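Long-range contacts in putative pneumococcal surface protein (Streptococcus pneumoniae, PDB 4CNL), which probably binds the choline groups of pneumococcal teichoic acid through its choline-binding repeats, and probably tethers itself to the cell surface in this way: residues G76-V84 and Y93-Y101; S144-L152 and Y169-W177. All coordinates share one frame; numbering follows the deposited sequence.

Contact 1 of 2, residues G76-V84 and Y93-Y101; sequences GKMAQGEWV and YYLKSDGSY. With CHT (choline ion), chain B; CHT (choline ion), chain G; CHT (choline ion), chain H; SO4 (sulfate ion), chain K.
With chi1 at -175° Y94 swings its ring toward W83, whose chi1 of -70° turns the indole face to meet it. They form an edge-to-face pair, planes at 57°, the edge of Y94 toward the indole with CD1 3.4 Å from W83 NE1. A choline methyl covers the opposite indole face, W83 CE2 lying 3.3 Å from C7; the broad, electron-rich ring suits that cation. On the other hairpin face V84 CG2 presses on L95 CD2 at 3.5 Å, tight for two methyls, and A79 CB closes on that CD2 at 3.6 Å. Paired backbone bonds join V84 with Y93 and E82 with L95. G81 and E82 both face L95 in a G1 bulge, G81 taking the positive phi that suits glycine; its N-H reaches K96 O at 3.1 Å from above the carbonyl plane, opposite G99 N, while Q80 NE2 reaches S97 O at 3.2 Å. G99, whose backbone calls for glycine, closes the turn. Y93 and Y101 line a second choline site with W66, G68 and D115. Strand 70-72 packs against V84 and L95 through Y71, and strand 105-107 meets W83 and Y94 through Q107.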
# COMPACT_ATOMS: atom_id res chain seq x y z
N GLY A 76 -1.78 4.05 13.55
CA GLY A 76 -1.77 5.44 13.12
C GLY A 76 -0.57 5.85 12.29
O GLY A 76 -0.61 6.89 11.62
N LYS A 77 0.50 5.06 12.34
CA LYS A 77 1.75 5.42 11.66
C LYS A 77 1.59 5.37 10.14
O LYS A 77 1.06 4.40 9.60
CB LYS A 77 2.89 4.49 12.07
CG LYS A 77 3.27 4.55 13.54
CD LYS A 77 4.59 3.86 13.77
CE LYS A 77 5.07 4.04 15.20
NZ LYS A 77 6.39 3.36 15.38
N MET A 78 2.05 6.41 9.46
CA MET A 78 2.03 6.39 8.00
C MET A 78 2.99 5.33 7.49
O MET A 78 4.16 5.29 7.90
CB MET A 78 2.41 7.75 7.42
CG MET A 78 2.25 7.80 5.93
SD MET A 78 3.02 9.25 5.21
CE MET A 78 4.71 8.86 5.47
N ALA A 79 2.50 4.48 6.60
CA ALA A 79 3.34 3.46 5.98
C ALA A 79 4.38 4.08 5.05
O ALA A 79 4.10 5.04 4.33
CB ALA A 79 2.46 2.46 5.24
N GLN A 80 5.58 3.50 5.05
CA GLN A 80 6.69 4.01 4.26
C GLN A 80 7.61 2.87 3.87
O GLN A 80 8.13 2.18 4.74
CB GLN A 80 7.51 5.05 5.06
CG GLN A 80 6.98 6.45 4.98
CD GLN A 80 7.82 7.46 5.77
OE1 GLN A 80 7.71 7.56 7.00
NE2 GLN A 80 8.64 8.23 5.07
N GLY A 81 7.81 2.69 2.56
CA GLY A 81 8.69 1.66 2.05
C GLY A 81 8.33 0.29 2.56
O GLY A 81 9.19 -0.47 3.02
N GLU A 82 7.06 -0.06 2.45
CA GLU A 82 6.60 -1.30 3.05
C GLU A 82 5.29 -1.75 2.45
O GLU A 82 4.53 -0.95 1.88
CB GLU A 82 6.45 -1.16 4.56
CG GLU A 82 5.34 -0.21 4.99
CD GLU A 82 5.36 0.09 6.49
OE1 GLU A 82 5.09 -0.83 7.29
OE2 GLU A 82 5.64 1.25 6.86
N TRP A 83 5.04 -3.04 2.58
CA TRP A 83 3.77 -3.65 2.21
C TRP A 83 2.78 -3.57 3.35
O TRP A 83 3.14 -3.81 4.50
CB TRP A 83 3.98 -5.10 1.83
CG TRP A 83 4.71 -5.27 0.55
CD1 TRP A 83 6.06 -5.39 0.38
CD2 TRP A 83 4.13 -5.31 -0.76
NE1 TRP A 83 6.35 -5.53 -0.97
CE2 TRP A 83 5.18 -5.46 -1.68
CE3 TRP A 83 2.81 -5.23 -1.24
CZ2 TRP A 83 4.96 -5.55 -3.07
CZ3 TRP A 83 2.59 -5.31 -2.61
CH2 TRP A 83 3.67 -5.47 -3.51
N VAL A 84 1.53 -3.24 3.03
CA VAL A 84 0.46 -3.31 4.01
C VAL A 84 -0.72 -4.08 3.43
O VAL A 84 -0.98 -4.05 2.23
CB VAL A 84 -0.02 -1.92 4.44
CG1 VAL A 84 1.13 -1.09 5.01
CG2 VAL A 84 -0.70 -1.20 3.27
N TYR A 93 -1.10 -3.49 -0.59
CA TYR A 93 -0.58 -2.29 -1.24
C TYR A 93 0.88 -2.12 -0.87
O TYR A 93 1.32 -2.59 0.18
CB TYR A 93 -1.36 -1.04 -0.80
CG TYR A 93 -2.84 -1.08 -1.11
CD1 TYR A 93 -3.74 -1.65 -0.22
CD2 TYR A 93 -3.34 -0.55 -2.30
CE1 TYR A 93 -5.10 -1.69 -0.50
CE2 TYR A 93 -4.71 -0.59 -2.58
CZ TYR A 93 -5.58 -1.15 -1.67
OH TYR A 93 -6.93 -1.19 -1.94
N TYR A 94 1.64 -1.47 -1.75
CA TYR A 94 3.02 -1.12 -1.44
C TYR A 94 3.14 0.38 -1.35
O TYR A 94 2.87 1.10 -2.32
CB TYR A 94 4.01 -1.68 -2.48
CG TYR A 94 5.42 -1.39 -2.03
CD1 TYR A 94 5.99 -2.14 -1.02
CD2 TYR A 94 6.15 -0.35 -2.58
CE1 TYR A 94 7.29 -1.87 -0.56
CE2 TYR A 94 7.44 -0.06 -2.13
CZ TYR A 94 7.99 -0.83 -1.13
OH TYR A 94 9.27 -0.57 -0.67
N LEU A 95 3.55 0.87 -0.18
CA LEU A 95 3.79 2.28 -0.00
C LEU A 95 5.28 2.55 -0.20
O LEU A 95 6.11 1.95 0.46
CB LEU A 95 3.34 2.75 1.38
CG LEU A 95 1.83 2.73 1.67
CD1 LEU A 95 1.01 3.40 0.58
CD2 LEU A 95 1.32 1.33 1.99
N LYS A 96 5.59 3.43 -1.14
CA LYS A 96 6.96 3.78 -1.45
C LYS A 96 7.61 4.51 -0.28
O LYS A 96 6.93 4.91 0.66
CB LYS A 96 7.00 4.62 -2.72
CG LYS A 96 6.43 3.89 -3.93
CD LYS A 96 6.53 4.76 -5.17
CE LYS A 96 5.39 5.75 -5.24
NZ LYS A 96 5.76 6.93 -6.07
N SER A 97 8.94 4.68 -0.32
CA SER A 97 9.63 5.34 0.78
C SER A 97 9.17 6.78 0.97
O SER A 97 9.27 7.32 2.06
CB SER A 97 11.15 5.29 0.58
OG SER A 97 11.51 5.46 -0.79
N ASP A 98 8.63 7.39 -0.08
CA ASP A 98 8.06 8.72 0.06
C ASP A 98 6.63 8.69 0.62
O ASP A 98 6.03 9.74 0.84
CB ASP A 98 8.09 9.47 -1.28
CG ASP A 98 7.13 8.89 -2.32
OD1 ASP A 98 6.53 7.82 -2.08
OD2 ASP A 98 6.99 9.50 -3.41
N GLY A 99 6.10 7.49 0.84
CA GLY A 99 4.78 7.36 1.43
C GLY A 99 3.65 7.07 0.46
O GLY A 99 2.66 6.44 0.84
N SER A 100 3.78 7.51 -0.79
CA SER A 100 2.68 7.37 -1.75
C SER A 100 2.62 5.95 -2.31
O SER A 100 3.65 5.31 -2.52
CB SER A 100 2.83 8.39 -2.88
OG SER A 100 4.00 8.13 -3.63
N TYR A 101 1.41 5.45 -2.58
CA TYR A 101 1.28 4.06 -3.00
C TYR A 101 1.80 3.86 -4.42
O TYR A 101 1.68 4.75 -5.27
CB TYR A 101 -0.17 3.59 -2.88
CG TYR A 101 -1.16 4.23 -3.82
CD1 TYR A 101 -1.77 5.44 -3.51
CD2 TYR A 101 -1.53 3.60 -5.01
CE1 TYR A 101 -2.70 6.02 -4.36
CE2 TYR A 101 -2.45 4.18 -5.85
CZ TYR A 101 -3.03 5.38 -5.53
OH TYR A 101 -3.96 5.96 -6.38
C4 CHT B . 1.86 -11.00 0.12
C5 CHT B . 2.48 -10.01 -0.86
C6 CHT B . 4.64 -10.53 -0.02
C7 CHT B . 4.28 -8.59 -1.30
C8 CHT B . 3.43 -8.74 0.90
O6 CHT B . 2.14 -12.32 -0.32
N1 CHT B . 3.71 -9.47 -0.32
C4 CHT G . -6.28 6.54 -2.85
C5 CHT G . -5.76 5.21 -2.32
C6 CHT G . -5.65 2.89 -2.81
C7 CHT G . -7.72 4.01 -2.76
C8 CHT G . -6.19 4.43 -4.50
O6 CHT G . -6.68 7.37 -1.77
N1 CHT G . -6.33 4.13 -3.10
C4 CHT H . 3.08 15.14 2.40
C5 CHT H . 4.02 14.00 2.80
C6 CHT H . 4.60 12.51 4.54
C7 CHT H . 3.59 14.57 5.04
C8 CHT H . 2.34 12.86 4.01
O6 CHT H . 3.32 15.53 1.06
N1 CHT H . 3.63 13.48 4.10
S SO4 K . 11.06 2.27 -2.02
O1 SO4 K . 12.02 3.07 -1.26
O2 SO4 K . 10.67 1.10 -1.23
O3 SO4 K . 9.89 3.05 -2.40
O4 SO4 K . 11.74 1.86 -3.25
O HOH W 1 1.74 5.91 3.25

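Contact 2 of 2, residues S144-L152 and Y169-W177; sequences STWQGNYYL and YYVGADGVW. With CHT (choline ion), chain E; CHT (choline ion), chain C.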
# COMPACT_ATOMS: atom_id res chain seq x y z
N SER A 144 9.33 -19.48 -16.08
CA SER A 144 9.80 -20.80 -16.50
C SER A 144 8.83 -21.89 -16.07
O SER A 144 9.24 -22.91 -15.51
CB SER A 144 11.20 -21.07 -15.95
OG SER A 144 12.13 -20.17 -16.51
N THR A 145 7.55 -21.67 -16.34
CA THR A 145 6.50 -22.56 -15.87
C THR A 145 5.19 -22.35 -16.62
O THR A 145 4.98 -21.30 -17.24
CB THR A 145 6.25 -22.39 -14.35
OG1 THR A 145 5.47 -23.48 -13.85
CG2 THR A 145 5.53 -21.07 -14.07
N TRP A 146 4.33 -23.36 -16.59
CA TRP A 146 3.04 -23.28 -17.25
C TRP A 146 1.99 -22.70 -16.31
O TRP A 146 2.02 -22.96 -15.10
CB TRP A 146 2.58 -24.65 -17.73
CG TRP A 146 3.42 -25.18 -18.82
CD1 TRP A 146 4.56 -25.93 -18.69
CD2 TRP A 146 3.20 -25.01 -20.22
NE1 TRP A 146 5.07 -26.22 -19.93
CE2 TRP A 146 4.25 -25.67 -20.89
CE3 TRP A 146 2.21 -24.36 -20.97
CZ2 TRP A 146 4.34 -25.70 -22.28
CZ3 TRP A 146 2.31 -24.38 -22.34
CH2 TRP A 146 3.36 -25.06 -22.99
N GLN A 147 1.09 -21.91 -16.88
CA GLN A 147 -0.16 -21.56 -16.23
C GLN A 147 -1.26 -21.97 -17.19
O GLN A 147 -1.48 -21.31 -18.21
CB GLN A 147 -0.23 -20.07 -15.88
CG GLN A 147 -1.58 -19.61 -15.35
CD GLN A 147 -2.01 -20.34 -14.09
OE1 GLN A 147 -1.17 -20.81 -13.30
NE2 GLN A 147 -3.32 -20.44 -13.88
N GLY A 148 -1.92 -23.08 -16.89
CA GLY A 148 -2.84 -23.68 -17.84
C GLY A 148 -2.08 -24.02 -19.10
O GLY A 148 -1.02 -24.65 -19.04
N ASN A 149 -2.61 -23.59 -20.24
CA ASN A 149 -2.02 -23.88 -21.55
C ASN A 149 -1.07 -22.80 -22.03
O ASN A 149 -0.69 -22.77 -23.21
CB ASN A 149 -3.11 -24.10 -22.58
CG ASN A 149 -4.03 -25.24 -22.20
OD1 ASN A 149 -3.57 -26.36 -21.97
ND2 ASN A 149 -5.33 -24.97 -22.13
N TYR A 150 -0.71 -21.89 -21.13
CA TYR A 150 0.23 -20.82 -21.44
C TYR A 150 1.54 -21.02 -20.72
O TYR A 150 1.57 -21.55 -19.61
CB TYR A 150 -0.35 -19.46 -21.05
CG TYR A 150 -1.65 -19.15 -21.72
CD1 TYR A 150 -1.67 -18.63 -23.01
CD2 TYR A 150 -2.87 -19.37 -21.07
CE1 TYR A 150 -2.86 -18.35 -23.64
CE2 TYR A 150 -4.07 -19.09 -21.70
CZ TYR A 150 -4.06 -18.57 -22.98
OH TYR A 150 -5.24 -18.28 -23.61
N TYR A 151 2.62 -20.58 -21.34
CA TYR A 151 3.94 -20.73 -20.73
C TYR A 151 4.56 -19.39 -20.42
O TYR A 151 4.67 -18.53 -21.30
CB TYR A 151 4.88 -21.51 -21.64
CG TYR A 151 6.20 -21.85 -21.00
CD1 TYR A 151 6.30 -22.92 -20.10
CD2 TYR A 151 7.36 -21.14 -21.31
CE1 TYR A 151 7.51 -23.25 -19.52
CE2 TYR A 151 8.58 -21.47 -20.72
CZ TYR A 151 8.64 -22.53 -19.83
OH TYR A 151 9.84 -22.86 -19.26
N LEU A 152 4.99 -19.21 -19.18
CA LEU A 152 5.71 -18.00 -18.81
C LEU A 152 7.21 -18.26 -18.90
O LEU A 152 7.74 -19.20 -18.30
CB LEU A 152 5.34 -17.56 -17.39
CG LEU A 152 3.89 -17.16 -17.05
CD1 LEU A 152 3.35 -16.15 -18.06
CD2 LEU A 152 2.94 -18.38 -16.93
N TYR A 169 7.52 -28.09 -26.34
CA TYR A 169 6.13 -27.71 -26.61
C TYR A 169 6.07 -26.49 -27.50
O TYR A 169 6.81 -25.52 -27.28
CB TYR A 169 5.39 -27.42 -25.31
CG TYR A 169 5.25 -28.59 -24.38
CD1 TYR A 169 4.18 -29.47 -24.50
CD2 TYR A 169 6.19 -28.82 -23.38
CE1 TYR A 169 4.05 -30.55 -23.65
CE2 TYR A 169 6.06 -29.90 -22.52
CZ TYR A 169 4.98 -30.76 -22.66
OH TYR A 169 4.83 -31.84 -21.83
N TYR A 170 5.17 -26.51 -28.48
CA TYR A 170 4.99 -25.36 -29.35
C TYR A 170 3.76 -24.56 -28.94
O TYR A 170 2.64 -25.09 -28.88
CB TYR A 170 4.85 -25.80 -30.82
CG TYR A 170 4.50 -24.63 -31.72
CD1 TYR A 170 5.48 -23.73 -32.13
CD2 TYR A 170 3.18 -24.41 -32.11
CE1 TYR A 170 5.15 -22.64 -32.93
CE2 TYR A 170 2.85 -23.32 -32.90
CZ TYR A 170 3.84 -22.44 -33.30
OH TYR A 170 3.50 -21.36 -34.09
N VAL A 171 3.96 -23.28 -28.64
CA VAL A 171 2.80 -22.42 -28.44
C VAL A 171 2.59 -21.55 -29.67
O VAL A 171 3.54 -21.01 -30.23
CB VAL A 171 2.94 -21.55 -27.18
CG1 VAL A 171 2.95 -22.42 -25.94
CG2 VAL A 171 4.22 -20.72 -27.24
N GLY A 172 1.34 -21.44 -30.10
CA GLY A 172 1.01 -20.62 -31.26
C GLY A 172 1.10 -19.14 -30.97
O GLY A 172 1.44 -18.74 -29.85
N ALA A 173 0.83 -18.31 -31.98
CA ALA A 173 0.93 -16.87 -31.80
C ALA A 173 0.02 -16.35 -30.68
O ALA A 173 0.34 -15.34 -30.05
CB ALA A 173 0.61 -16.15 -33.10
N ASP A 174 -1.10 -17.02 -30.43
CA ASP A 174 -2.00 -16.60 -29.36
C ASP A 174 -1.52 -17.02 -27.95
O ASP A 174 -2.13 -16.66 -26.95
CB ASP A 174 -3.43 -17.13 -29.61
CG ASP A 174 -3.51 -18.65 -29.67
OD1 ASP A 174 -2.49 -19.33 -29.46
OD2 ASP A 174 -4.62 -19.17 -29.94
N GLY A 175 -0.40 -17.74 -27.89
CA GLY A 175 0.18 -18.16 -26.63
C GLY A 175 -0.26 -19.53 -26.16
O GLY A 175 0.27 -20.07 -25.20
N VAL A 176 -1.22 -20.12 -26.87
CA VAL A 176 -1.83 -21.37 -26.40
C VAL A 176 -1.11 -22.61 -26.91
O VAL A 176 -0.87 -22.75 -28.11
CB VAL A 176 -3.31 -21.46 -26.84
CG1 VAL A 176 -3.91 -22.80 -26.41
CG2 VAL A 176 -4.10 -20.31 -26.26
N TRP A 177 -0.75 -23.51 -26.00
CA TRP A 177 -0.37 -24.86 -26.42
C TRP A 177 -1.65 -25.61 -26.76
O TRP A 177 -2.47 -25.89 -25.88
CB TRP A 177 0.41 -25.59 -25.33
CG TRP A 177 0.79 -26.97 -25.77
CD1 TRP A 177 1.68 -27.31 -26.74
CD2 TRP A 177 0.26 -28.20 -25.26
NE1 TRP A 177 1.76 -28.68 -26.86
CE2 TRP A 177 0.88 -29.25 -25.97
CE3 TRP A 177 -0.69 -28.52 -24.29
CZ2 TRP A 177 0.60 -30.59 -25.72
CZ3 TRP A 177 -0.97 -29.86 -24.05
CH2 TRP A 177 -0.33 -30.87 -24.76
C4 CHT E . 2.76 -29.29 -19.99
C5 CHT E . 1.59 -28.38 -19.66
C6 CHT E . -0.16 -27.17 -20.66
C7 CHT E . 1.61 -28.02 -21.97
C8 CHT E . 0.04 -29.49 -21.00
O6 CHT E . 3.57 -29.42 -18.83
N1 CHT E . 0.76 -28.26 -20.83
C4 CHT C . -5.66 -15.86 -19.91
C5 CHT C . -5.41 -15.40 -21.34
C6 CHT C . -4.31 -13.39 -20.74
C7 CHT C . -3.05 -15.38 -20.99
C8 CHT C . -3.99 -14.35 -22.84
O6 CHT C . -6.55 -14.94 -19.28
N1 CHT C . -4.19 -14.63 -21.45
O HOH W 2 2.45 -19.18 -23.79
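W146 has choline over one indole face and Y151 CD1 over the opposite one, while its benzo edge points at the face of Y169 with planes at 79°. Y169 CB lies 3.6 Å from W146 CZ2, near the indole plane. W177 presents a face to the same choline, CZ3 standing 3.2 Å from C8, and its CB packs 3.7 Å from W146 CZ3. W177, with CG anti to the backbone nitrogen (chi1 180°), carries its indole over the ligand. Three aromatic residues thus surround the quaternary ammonium, offering pi faces to a cation that cannot donate N-H bonds; G148 O comes 3.1 Å from choline C6 and probably adds a favourable negative potential.

Beside the pocket the two segments are joined by a backbone hydrogen bond, W177 N to N149 O at 2.9 Å. Y150 has a second choline over one face and D174 O at its edge, and V176 CG2 touches its CE1 at 3.5 Å. G175 adopts a glycine-favouring backbone where the ring of Y150 passes close, and D174 OD1 accepts V176 N in an Asx turn. V171 CG1 meets W146 CH2 obliquely at 4.0 Å. An aromatic cage around choline, assembled from one hairpin and the hairpin and turn that follow it, is the hallmark of choline-binding repeat modules.

The centre of contact 1 lies about 6 Å, and that of contact 2 about 32 Å, from the centre of the chain; the two are 36 Å apart, centre to centre, and both are partly buried. In contact 1 the strands of one hairpin meet, joined mostly by paired backbone bonds, with aliphatic packing on one side and aromatic on the other. In contact 2 a hairpin meets the last strand of the next hairpin and the turn beyond, with one direct backbone bond, so aromatic packing and the shared ligand predominate. Contact 1 supplies parts of three choline pockets, whereas contact 2 holds all five residues of one and, with Y150, a wall of another.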